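Local coordinates for protein putative angiotensinogen (Lampetra fluviatilis, PDB 5INW) that binds heparin and inhibits thrombin by a heparin-templated mechanism, as a serpin-family member probably acting on serine proteases, here with its reactive loop cleaved, at residues I113-G118 / K152-L157; E169-N174 / K221-K226; D237-I242 / G384-H389; V297-L300 / A306-L309. The protein carries 1 engineered substitution. All coordinates share one frame; numbering follows the deposited sequence.

Contact 1 of 4, residues I113-G118 / K152-L157; sequences IASALG and KYFARL
Ala114 offers its methyl to the ring of Phe154, CB lying 4.1 Å from CZ and just as far from CE1. Alanine suits this place because a single carbon lets the backbone come near as well: the Ala114 carbonyl carbon is also 4.1 Å from Phe154 CZ, approaching the ring obliquely. The same residue rests on Leu88 of helix 77-96. One residue on, Ser115 meets the ring at its edge, with OG in the ring plane, 3.4 Å from Phe154 CZ and 3.5 Å from CE2. An aromatic rim carries slightly positive hydrogens, so an oxygen is a reasonable neighbour there. The hydroxyl is satisfied elsewhere: with OG turned beside its own backbone N (chi1 -62°), it hydrogen-bonds to Leu111 O one helical turn back, as buried helical serines often do. Ala116 and Leu117 belong to the other side of the helix and pack on the sheet strands 405-417 and 389-401 respectively. Gly118 continues the turn, its N bonded to Ala114 O at 2.8 Å. Phe154 itself reaches across because its CG stands anti to the backbone N (chi1 -172°), sending the large flat group off helix 150-161. Ile81 and Val85 of helix 77-96 also touch it. A single phenylalanine thus bridges a CA separation of 8.6 Å between Ser115 and Phe154, joining helix 150-161, whose outer face is exposed, to the buried helix 110-122 that lies against the large central sheet of the serpin fold.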
loop_
_atom_site.group_PDB
_atom_site.type_symbol
_atom_site.label_atom_id
_atom_site.label_comp_id
_atom_site.label_asym_id
_atom_site.label_seq_id
_atom_site.Cartn_x
_atom_site.Cartn_y
_atom_site.Cartn_z
ATOM N N ILE A 113 0.414 5.719 0.400
ATOM C CA ILE A 113 0.567 6.549 1.549
ATOM C C ILE A 113 1.709 7.557 1.365
ATOM O O ILE A 113 1.599 8.720 1.765
ATOM C CB ILE A 113 0.740 5.724 2.832
ATOM C CG1 ILE A 113 -0.508 4.883 3.072
ATOM C CG2 ILE A 113 0.919 6.656 4.052
ATOM C CD1 ILE A 113 -0.377 3.870 4.210
ATOM N N ALA A 114 2.808 7.119 0.754
ATOM C CA ALA A 114 3.943 8.035 0.482
ATOM C C ALA A 114 3.563 9.155 -0.496
ATOM O O ALA A 114 4.047 10.286 -0.364
ATOM C CB ALA A 114 5.145 7.273 -0.032
ATOM N N SER A 115 2.717 8.823 -1.478
ATOM C CA SER A 115 2.272 9.814 -2.412
ATOM C C SER A 115 1.429 10.863 -1.744
ATOM O O SER A 115 1.606 12.057 -2.020
ATOM C CB SER A 115 1.477 9.193 -3.520
ATOM O OG SER A 115 2.309 8.323 -4.191
ATOM N N ALA A 116 0.498 10.437 -0.910
ATOM C CA ALA A 116 -0.357 11.396 -0.258
ATOM C C ALA A 116 0.478 12.295 0.658
ATOM O O ALA A 116 0.299 13.510 0.668
ATOM C CB ALA A 116 -1.489 10.711 0.484
ATOM N N LEU A 117 1.429 11.714 1.378
ATOM C CA LEU A 117 2.296 12.507 2.270
ATOM C C LEU A 117 3.323 13.375 1.545
ATOM O O LEU A 117 3.772 14.373 2.088
ATOM C CB LEU A 117 3.047 11.584 3.203
ATOM C CG LEU A 117 2.202 10.710 4.133
ATOM C CD1 LEU A 117 3.145 9.750 4.828
ATOM C CD2 LEU A 117 1.438 11.525 5.151
ATOM N N GLY A 118 3.719 12.980 0.336
ATOM C CA GLY A 118 4.554 13.822 -0.520
ATOM C C GLY A 118 3.827 15.107 -0.841
ATOM O O GLY A 118 4.407 16.173 -0.823
ATOM N N LYS A 152 12.014 14.510 -6.501
ATOM C CA LYS A 152 12.098 14.445 -7.975
ATOM C C LYS A 152 12.210 12.994 -8.462
ATOM O O LYS A 152 11.591 12.668 -9.466
ATOM C CB LYS A 152 13.215 15.300 -8.605
ATOM C CG LYS A 152 13.260 15.138 -10.139
ATOM C CD LYS A 152 14.074 16.164 -10.938
ATOM C CE LYS A 152 14.146 15.769 -12.415
ATOM N NZ LYS A 152 14.733 16.804 -13.307
ATOM N N TYR A 153 12.985 12.142 -7.759
ATOM C CA TYR A 153 13.188 10.743 -8.161
ATOM C C TYR A 153 12.026 9.841 -7.672
ATOM O O TYR A 153 11.892 8.717 -8.151
ATOM C CB TYR A 153 14.533 10.178 -7.695
ATOM C CG TYR A 153 15.744 11.100 -7.865
ATOM C CD1 TYR A 153 16.398 11.251 -9.095
ATOM C CD2 TYR A 153 16.261 11.806 -6.757
ATOM C CE1 TYR A 153 17.516 12.091 -9.201
ATOM C CE2 TYR A 153 17.370 12.644 -6.857
ATOM C CZ TYR A 153 17.998 12.795 -8.072
ATOM O OH TYR A 153 19.094 13.648 -8.123
ATOM N N PHE A 154 11.166 10.352 -6.785
ATOM C CA PHE A 154 9.870 9.732 -6.480
ATOM C C PHE A 154 8.895 9.692 -7.694
ATOM O O PHE A 154 8.227 8.695 -7.935
ATOM C CB PHE A 154 9.204 10.459 -5.298
ATOM C CG PHE A 154 7.974 9.785 -4.803
ATOM C CD1 PHE A 154 8.060 8.562 -4.157
ATOM C CD2 PHE A 154 6.715 10.338 -5.023
ATOM C CE1 PHE A 154 6.923 7.904 -3.712
ATOM C CE2 PHE A 154 5.566 9.674 -4.589
ATOM C CZ PHE A 154 5.675 8.459 -3.915
ATOM N N ALA A 155 8.805 10.773 -8.459
ATOM C CA ALA A 155 8.008 10.797 -9.675
ATOM C C ALA A 155 8.623 9.892 -10.746
ATOM O O ALA A 155 7.886 9.325 -11.562
ATOM C CB ALA A 155 7.830 12.230 -10.202
ATOM N N ARG A 156 9.953 9.762 -10.770
ATOM C CA ARG A 156 10.580 8.848 -11.732
ATOM C C ARG A 156 10.221 7.400 -11.451
ATOM O O ARG A 156 9.875 6.657 -12.389
ATOM C CB ARG A 156 12.101 8.980 -11.798
ATOM C CG ARG A 156 12.700 8.283 -13.046
ATOM C CD ARG A 156 14.007 8.903 -13.491
ATOM N NE ARG A 156 13.897 10.362 -13.324
ATOM C CZ ARG A 156 14.925 11.214 -13.255
ATOM N NH1 ARG A 156 16.182 10.805 -13.459
ATOM N NH2 ARG A 156 14.682 12.506 -13.045
ATOM N N LEU A 157 10.326 7.005 -10.174
ATOM C CA LEU A 157 9.875 5.679 -9.699
ATOM C C LEU A 157 8.440 5.405 -10.142
ATOM O O LEU A 157 8.199 4.425 -10.807
ATOM C CB LEU A 157 9.960 5.562 -8.158
ATOM C CG LEU A 157 9.514 4.226 -7.514
ATOM C CD1 LEU A 157 10.444 3.112 -7.957
ATOM C CD2 LEU A 157 9.418 4.254 -5.988
#

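Contact 2 of 4, residues E169-N174 / K221-K226; sequences ELMGKN and KVTSKK
Lys173 lays the carbon part of its side chain across Val222, the two side chains crossing at about a right angle. Its CB, nearest the strand, is 4.4 Å from Thr223 CG2, a loose methyl contact. CG then comes to 3.7 Å from Val222 CG1, and CD and CE continue past the same methyl; at this resolution the very close approach of CE is doubtful. Folding at chi2 (77°) and chi4 (79°) curls the chain back toward its own strand, so NZ turns back and makes weak hydrogen bonds to Asn174 O, at 3.3 Å, and to Lys197 O. Lysine fits because its methylenes can pack on valine while the ammonium turns away from it to backbone carbonyls. In serpins a helix lies across the front of the large central sheet, and here helix 208-221 plays that part: residues 222-226 come just after its end, and strand 168-179, paired with strand 238-251, carries the side chains that meet them. Two residues back along the alternating strand, Met171 points to the same side. Its flexible chain, bent at chi2 and chi3, brings CE to 3.9 Å from both Thr223 CB and Thr223 CA, again crossing at about a right angle. Thr223 turns its methyl and CB to these neighbours, while OG1 is taken up by a hydrogen bond to Ile219 O in the last turn of helix 208-221.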
loop_
_atom_site.group_PDB
_atom_site.type_symbol
_atom_site.label_atom_id
_atom_site.label_comp_id
_atom_site.label_asym_id
_atom_site.label_seq_id
_atom_site.Cartn_x
_atom_site.Cartn_y
_atom_site.Cartn_z
ATOM N N GLU A 169 -1.363 -4.675 -14.908
ATOM C CA GLU A 169 -1.729 -3.261 -14.843
ATOM C C GLU A 169 -1.376 -2.762 -13.499
ATOM O O GLU A 169 -1.827 -3.346 -12.482
ATOM C CB GLU A 169 -3.249 -3.027 -15.051
ATOM C CG GLU A 169 -3.673 -1.540 -15.011
ATOM C CD GLU A 169 -5.150 -1.235 -15.317
ATOM O OE1 GLU A 169 -5.557 -0.056 -15.103
ATOM O OE2 GLU A 169 -5.934 -2.126 -15.770
ATOM N N LEU A 170 -0.592 -1.686 -13.472
ATOM C CA LEU A 170 -0.390 -0.887 -12.265
ATOM C C LEU A 170 -0.615 0.568 -12.599
ATOM O O LEU A 170 0.050 1.111 -13.467
ATOM C CB LEU A 170 0.997 -1.121 -11.667
ATOM C CG LEU A 170 1.137 -0.405 -10.305
ATOM C CD1 LEU A 170 0.301 -0.978 -9.186
ATOM C CD2 LEU A 170 2.576 -0.332 -9.841
ATOM N N MET A 171 -1.544 1.205 -11.907
ATOM C CA MET A 171 -2.010 2.541 -12.242
ATOM C C MET A 171 -2.099 3.277 -10.909
ATOM O O MET A 171 -2.540 2.714 -9.921
ATOM C CB MET A 171 -3.387 2.404 -12.936
ATOM C CG MET A 171 -4.194 3.669 -13.267
ATOM S SD MET A 171 -5.182 4.146 -11.816
ATOM C CE MET A 171 -6.831 3.541 -12.186
ATOM N N GLY A 172 -1.696 4.539 -10.909
ATOM C CA GLY A 172 -1.703 5.391 -9.743
ATOM C C GLY A 172 -2.124 6.805 -10.104
ATOM O O GLY A 172 -1.686 7.359 -11.126
ATOM N N LYS A 173 -2.957 7.409 -9.265
ATOM C CA LYS A 173 -3.514 8.710 -9.538
ATOM C C LYS A 173 -3.527 9.483 -8.244
ATOM O O LYS A 173 -4.060 9.019 -7.262
ATOM C CB LYS A 173 -4.930 8.525 -10.116
ATOM C CG LYS A 173 -5.520 9.737 -10.805
ATOM C CD LYS A 173 -4.975 9.987 -12.212
ATOM C CE LYS A 173 -5.071 11.482 -12.597
ATOM N NZ LYS A 173 -3.994 12.347 -11.996
ATOM N N ASN A 174 -2.928 10.663 -8.249
ATOM C CA ASN A 174 -3.167 11.667 -7.224
ATOM C C ASN A 174 -4.189 12.707 -7.660
ATOM O O ASN A 174 -4.218 13.134 -8.805
ATOM C CB ASN A 174 -1.912 12.416 -6.915
ATOM C CG ASN A 174 -0.800 11.507 -6.536
ATOM O OD1 ASN A 174 -0.851 10.785 -5.516
ATOM N ND2 ASN A 174 0.248 11.552 -7.331
ATOM N N LYS A 221 -14.339 9.205 -12.776
ATOM C CA LYS A 221 -14.068 9.582 -14.167
ATOM C C LYS A 221 -12.634 9.268 -14.525
ATOM O O LYS A 221 -12.359 8.568 -15.490
ATOM C CB LYS A 221 -14.406 11.093 -14.411
ATOM C CG LYS A 221 -15.893 11.372 -14.639
ATOM C CD LYS A 221 -16.146 12.874 -14.550
ATOM C CE LYS A 221 -17.596 13.229 -14.851
ATOM N NZ LYS A 221 -17.713 14.577 -15.495
ATOM N N VAL A 222 -11.730 9.674 -13.670
ATOM C CA VAL A 222 -10.304 9.522 -13.926
ATOM C C VAL A 222 -9.690 8.106 -13.629
ATOM O O VAL A 222 -8.500 7.918 -13.727
ATOM C CB VAL A 222 -9.555 10.631 -13.144
ATOM C CG1 VAL A 222 -8.067 10.592 -13.407
ATOM C CG2 VAL A 222 -10.068 12.015 -13.565
ATOM N N THR A 223 -10.472 7.101 -13.262
ATOM C CA THR A 223 -9.920 5.804 -12.834
ATOM C C THR A 223 -10.795 4.650 -13.383
ATOM O O THR A 223 -10.939 3.587 -12.768
ATOM C CB THR A 223 -9.833 5.786 -11.281
ATOM O OG1 THR A 223 -11.143 5.914 -10.686
ATOM C CG2 THR A 223 -8.978 6.919 -10.744
ATOM N N SER A 224 -11.359 4.888 -14.580
ATOM C CA SER A 224 -12.450 4.094 -15.209
ATOM C C SER A 224 -13.254 3.260 -14.215
ATOM O O SER A 224 -13.151 2.030 -14.203
ATOM C CB SER A 224 -11.909 3.206 -16.339
ATOM O OG SER A 224 -11.485 4.000 -17.418
ATOM N N LYS A 225 -14.001 3.942 -13.351
ATOM C CA LYS A 225 -14.962 3.294 -12.448
ATOM C C LYS A 225 -14.416 2.213 -11.501
ATOM O O LYS A 225 -15.190 1.445 -10.929
ATOM C CB LYS A 225 -16.167 2.743 -13.241
ATOM C CG LYS A 225 -16.855 3.764 -14.159
ATOM C CD LYS A 225 -18.265 3.333 -14.573
ATOM C CE LYS A 225 -18.995 4.425 -15.342
ATOM N NZ LYS A 225 -20.423 4.069 -15.583
ATOM N N LYS A 226 -13.105 2.175 -11.297
ATOM C CA LYS A 226 -12.538 1.254 -10.309
ATOM C C LYS A 226 -12.694 1.830 -8.906
ATOM O O LYS A 226 -12.803 1.105 -7.933
ATOM C CB LYS A 226 -11.062 1.003 -10.600
ATOM C CG LYS A 226 -10.801 0.150 -11.835
ATOM C CD LYS A 226 -11.419 -1.249 -11.634
ATOM C CE LYS A 226 -10.816 -2.314 -12.545
ATOM N NZ LYS A 226 -11.186 -2.168 -13.989
#

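Contact 3 of 4, residues D237-I242 / G384-H389; sequences DTSLVI and GMQKLH
Leu240 and Leu388 form the close-packed part of this contact, meeting methyl to methyl with CD1 of Leu240 3.7 Å from CD1 of Leu388. Their side chains cross at about a right angle, and both also lie against Ile416, so branched apolar groups suit the spot. The other methyl of Leu388, CD2, fits beside Ser239 CB at 3.8 Å, where a small residue lets it approach the strand. Toward the solvent the character changes. Gln386 is partly exposed and touches the strand through its amide alone: Ser239 OG donates to Gln386 OE1 at 2.7 Å. The hydroxyl lies in the carbonyl plane, on a lone pair of OE1, with a C=O...donor angle of 130°, close to what an sp2 oxygen prefers. Gln386 spans the distance because its chain runs extended beyond CG (chi2 -175°), and its side chain also packs on Ala418. This single polar bond thus fastens the looser margin, while the leucines fill the inner one. Ser239 and Leu240 form a classic beta bulge opposite Ile416, with Ser239 taking a helix-like backbone conformation (psi -35°), which probably helps two consecutive residues meet the same loop. The loop 384-389 leads straight into strand 389-401, which borders strand 405-417 on one flank, as strand 238-251 does on the other. The contact therefore closes over the far end of the inserted strand in the enlarged central sheet characteristic of a loop-cleaved serpin.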
loop_
_atom_site.group_PDB
_atom_site.type_symbol
_atom_site.label_atom_id
_atom_site.label_comp_id
_atom_site.label_asym_id
_atom_site.label_seq_id
_atom_site.Cartn_x
_atom_site.Cartn_y
_atom_site.Cartn_z
ATOM N N ASP A 237 -15.698 23.322 6.990
ATOM C CA ASP A 237 -14.416 23.987 7.272
ATOM C C ASP A 237 -13.203 23.220 6.744
ATOM O O ASP A 237 -12.060 23.531 7.073
ATOM C CB ASP A 237 -14.245 24.218 8.785
ATOM C CG ASP A 237 -15.396 25.049 9.413
ATOM O OD1 ASP A 237 -16.427 25.346 8.728
ATOM O OD2 ASP A 237 -15.252 25.400 10.615
ATOM N N THR A 238 -13.457 22.191 5.953
ATOM C CA THR A 238 -12.446 21.590 5.150
ATOM C C THR A 238 -11.978 22.557 4.112
ATOM O O THR A 238 -12.778 23.211 3.390
ATOM C CB THR A 238 -12.946 20.314 4.478
ATOM O OG1 THR A 238 -13.269 19.392 5.516
ATOM C CG2 THR A 238 -11.857 19.690 3.579
ATOM N N SER A 239 -10.663 22.575 4.024
ATOM C CA SER A 239 -9.948 23.471 3.173
ATOM C C SER A 239 -9.213 22.773 2.034
ATOM O O SER A 239 -9.161 23.334 0.935
ATOM C CB SER A 239 -9.008 24.308 4.026
ATOM O OG SER A 239 -9.710 25.473 4.442
ATOM N N LEU A 240 -8.686 21.567 2.261
ATOM C CA LEU A 240 -8.261 20.696 1.153
ATOM C C LEU A 240 -8.464 19.236 1.479
ATOM O O LEU A 240 -8.524 18.869 2.652
ATOM C CB LEU A 240 -6.785 20.842 0.837
ATOM C CG LEU A 240 -6.309 22.123 0.195
ATOM C CD1 LEU A 240 -5.877 23.093 1.301
ATOM C CD2 LEU A 240 -5.177 21.816 -0.797
ATOM N N VAL A 241 -8.522 18.424 0.420
ATOM C CA VAL A 241 -8.532 16.972 0.511
ATOM C C VAL A 241 -7.568 16.432 -0.523
ATOM O O VAL A 241 -7.730 16.740 -1.679
ATOM C CB VAL A 241 -9.930 16.414 0.226
ATOM C CG1 VAL A 241 -9.928 14.894 0.325
ATOM C CG2 VAL A 241 -10.880 16.977 1.239
ATOM N N ILE A 242 -6.609 15.610 -0.117
ATOM C CA ILE A 242 -5.606 15.021 -1.005
ATOM C C ILE A 242 -5.936 13.562 -1.111
ATOM O O ILE A 242 -6.274 12.969 -0.144
ATOM C CB ILE A 242 -4.194 15.139 -0.385
ATOM C CG1 ILE A 242 -3.764 16.615 -0.374
ATOM C CG2 ILE A 242 -3.146 14.328 -1.131
ATOM C CD1 ILE A 242 -2.658 16.915 0.614
ATOM N N GLY A 384 -1.064 31.319 2.550
ATOM C CA GLY A 384 -0.946 32.162 3.710
ATOM C C GLY A 384 -2.296 32.633 4.189
ATOM O O GLY A 384 -2.377 33.161 5.269
ATOM N N MET A 385 -3.351 32.476 3.385
ATOM C CA MET A 385 -4.712 32.990 3.703
ATOM C C MET A 385 -5.286 32.350 4.965
ATOM O O MET A 385 -6.186 32.925 5.554
ATOM C CB MET A 385 -5.715 32.715 2.560
ATOM C CG MET A 385 -6.353 33.883 1.828
ATOM S SD MET A 385 -7.834 33.156 1.022
ATOM C CE MET A 385 -9.159 33.381 2.236
ATOM N N GLN A 386 -4.809 31.149 5.314
ATOM C CA GLN A 386 -5.271 30.376 6.455
ATOM C C GLN A 386 -4.150 29.523 7.065
ATOM O O GLN A 386 -3.207 29.139 6.370
ATOM C CB GLN A 386 -6.366 29.403 6.021
ATOM C CG GLN A 386 -7.755 29.944 5.696
ATOM C CD GLN A 386 -8.766 28.830 5.390
ATOM O OE1 GLN A 386 -8.462 27.672 5.463
ATOM N NE2 GLN A 386 -9.992 29.201 5.125
ATOM N N LYS A 387 -4.289 29.212 8.354
ATOM C CA LYS A 387 -3.389 28.304 9.064
ATOM C C LYS A 387 -3.982 26.901 9.019
ATOM O O LYS A 387 -5.044 26.637 9.653
ATOM C CB LYS A 387 -3.162 28.738 10.516
ATOM C CG LYS A 387 -2.263 27.785 11.325
ATOM C CD LYS A 387 -1.730 28.358 12.649
ATOM C CE LYS A 387 -0.228 28.642 12.613
ATOM N NZ LYS A 387 0.150 29.733 13.563
ATOM N N LEU A 388 -3.300 26.015 8.263
ATOM C CA LEU A 388 -3.834 24.697 7.937
ATOM C C LEU A 388 -3.087 23.596 8.694
ATOM O O LEU A 388 -1.885 23.729 8.992
ATOM C CB LEU A 388 -3.773 24.466 6.428
ATOM C CG LEU A 388 -4.475 25.478 5.484
ATOM C CD1 LEU A 388 -4.330 25.061 4.054
ATOM C CD2 LEU A 388 -5.951 25.636 5.838
ATOM N N HIS A 389 -3.835 22.540 9.033
ATOM C CA HIS A 389 -3.276 21.349 9.621
ATOM C C HIS A 389 -3.970 20.158 8.996
ATOM O O HIS A 389 -5.077 20.292 8.453
ATOM C CB HIS A 389 -3.455 21.347 11.173
ATOM C CG HIS A 389 -4.886 21.347 11.639
ATOM N ND1 HIS A 389 -5.488 20.233 12.176
ATOM C CD2 HIS A 389 -5.827 22.319 11.648
ATOM C CE1 HIS A 389 -6.735 20.513 12.505
ATOM N NE2 HIS A 389 -6.972 21.769 12.173
#

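Contact 4 of 4, residues V297-L300 / A306-L309; sequences VVKL and ASML
Leu300 and Met308 pair through both of their peptide groups, forming the hydrogen-bonded rung of an antiparallel beta hairpin made by strands 295-301 and 306-313. Leu300 N donates to Met308 O at 2.7 Å, nearly straight with 171° at the hydrogen. The return bond, Met308 N to Leu300 O, measures 2.9 Å and 164°. Lys299 and Leu309 are the adjoining non-hydrogen-bonded pair, 4.6 Å apart between CA atoms; the backbone of Lys299 instead bonds outward to Ser286, and Val298 pairs with Val310 further along the hairpin. Between the strands, Val298 O receives a CA-H...O contact from Leu309 CA at 3.4 Å. The outer edge of residues 306-309 is occupied too: it forms an antiparallel ladder with a strand of the C-terminal peptide chain, so the sheet continues into that second chain, as expected for a serpin cut at its reactive loop. Leu300, an apolar residue, suits a buried face shared with Met308, where it packs on Leu347 and Leu349. On the other face, Lys299 sends CG out anti to its backbone N (chi1 178°), and the aliphatic chain passes beside Ser307, whose OG is 3.7 Å from Lys299 CE; Tyr17 of the peptide chain packs against both residues. There, too, Leu309 turns CD2 toward the neighbouring strand, 3.9 Å from Lys299 CA and 4.2 Å from Val297 CG1.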
loop_
_atom_site.group_PDB
_atom_site.type_symbol
_atom_site.label_atom_id
_atom_site.label_comp_id
_atom_site.label_asym_id
_atom_site.label_seq_id
_atom_site.Cartn_x
_atom_site.Cartn_y
_atom_site.Cartn_z
ATOM N N VAL A 297 9.247 -19.582 2.716
ATOM C CA VAL A 297 9.145 -18.440 1.785
ATOM C C VAL A 297 8.940 -18.938 0.359
ATOM O O VAL A 297 9.628 -19.860 -0.072
ATOM C CB VAL A 297 10.436 -17.587 1.817
ATOM C CG1 VAL A 297 10.385 -16.450 0.780
ATOM C CG2 VAL A 297 10.667 -17.041 3.225
ATOM N N VAL A 298 8.055 -18.283 -0.397
ATOM C CA VAL A 298 7.792 -18.647 -1.792
ATOM C C VAL A 298 7.478 -17.436 -2.636
ATOM O O VAL A 298 6.784 -16.535 -2.191
ATOM C CB VAL A 298 6.640 -19.689 -1.888
ATOM C CG1 VAL A 298 5.335 -19.174 -1.320
ATOM C CG2 VAL A 298 6.401 -20.144 -3.317
ATOM N N LYS A 299 7.947 -17.466 -3.878
ATOM C CA LYS A 299 7.803 -16.381 -4.833
ATOM C C LYS A 299 6.802 -16.803 -5.877
ATOM O O LYS A 299 7.047 -17.743 -6.611
ATOM C CB LYS A 299 9.153 -16.098 -5.482
ATOM C CG LYS A 299 9.212 -15.020 -6.548
ATOM C CD LYS A 299 10.678 -14.670 -6.834
ATOM C CE LYS A 299 10.882 -13.708 -8.018
ATOM N NZ LYS A 299 10.663 -14.312 -9.382
ATOM N N LEU A 300 5.696 -16.079 -5.973
ATOM C CA LEU A 300 4.675 -16.333 -6.981
ATOM C C LEU A 300 4.728 -15.259 -8.040
ATOM O O LEU A 300 4.151 -14.201 -7.875
ATOM C CB LEU A 300 3.266 -16.411 -6.366
ATOM C CG LEU A 300 3.292 -17.272 -5.118
ATOM C CD1 LEU A 300 1.964 -17.212 -4.363
ATOM C CD2 LEU A 300 3.700 -18.687 -5.447
ATOM N N ALA A 306 6.653 -8.390 -11.812
ATOM C CA ALA A 306 6.158 -8.310 -10.448
ATOM C C ALA A 306 5.861 -9.703 -9.923
ATOM O O ALA A 306 5.593 -10.603 -10.684
ATOM C CB ALA A 306 4.903 -7.484 -10.403
ATOM N N SER A 307 5.918 -9.862 -8.605
ATOM C CA SER A 307 5.552 -11.110 -7.986
ATOM C C SER A 307 5.090 -10.902 -6.554
ATOM O O SER A 307 5.288 -9.847 -5.994
ATOM C CB SER A 307 6.676 -12.158 -8.138
ATOM O OG SER A 307 7.841 -11.739 -7.520
ATOM N N MET A 308 4.388 -11.911 -6.031
ATOM C CA MET A 308 4.002 -11.938 -4.647
ATOM C C MET A 308 4.930 -12.883 -3.916
ATOM O O MET A 308 5.068 -14.030 -4.284
ATOM C CB MET A 308 2.566 -12.407 -4.472
ATOM C CG MET A 308 2.073 -12.397 -3.022
ATOM S SD MET A 308 0.432 -13.166 -2.824
ATOM C CE MET A 308 -0.628 -11.826 -3.321
ATOM N N LEU A 309 5.537 -12.369 -2.865
ATOM C CA LEU A 309 6.250 -13.157 -1.888
ATOM C C LEU A 309 5.290 -13.592 -0.835
ATOM O O LEU A 309 4.606 -12.716 -0.274
ATOM C CB LEU A 309 7.297 -12.301 -1.163
ATOM C CG LEU A 309 8.749 -12.412 -1.612
ATOM C CD1 LEU A 309 9.601 -12.066 -0.401
ATOM C CD2 LEU A 309 9.126 -13.792 -2.169
#

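Overall arrangement
From the N terminus, contact 1 closes the first loop, bringing helix 150-161 back to helix 110-122. Contact 2 follows in series, tying the segment after helix 208-221 to strand 168-179. Contact 3 then spans a much longer excursion, from strand 238-251 to the loop before strand 389-401, and the short hairpin of contact 4 lies within that excursion; none of the four cross. Contacts 2 and 3 share the large sheet through neighbouring strands. Contact 1 touches both, by Ser115 CB with Asn174 OD1 at 3.5 Å and Ala116 O with Ile242 CG2 at 4.0 Å. Contact 4 belongs to a separate sheet, its centre about 42 Å from that of contact 3.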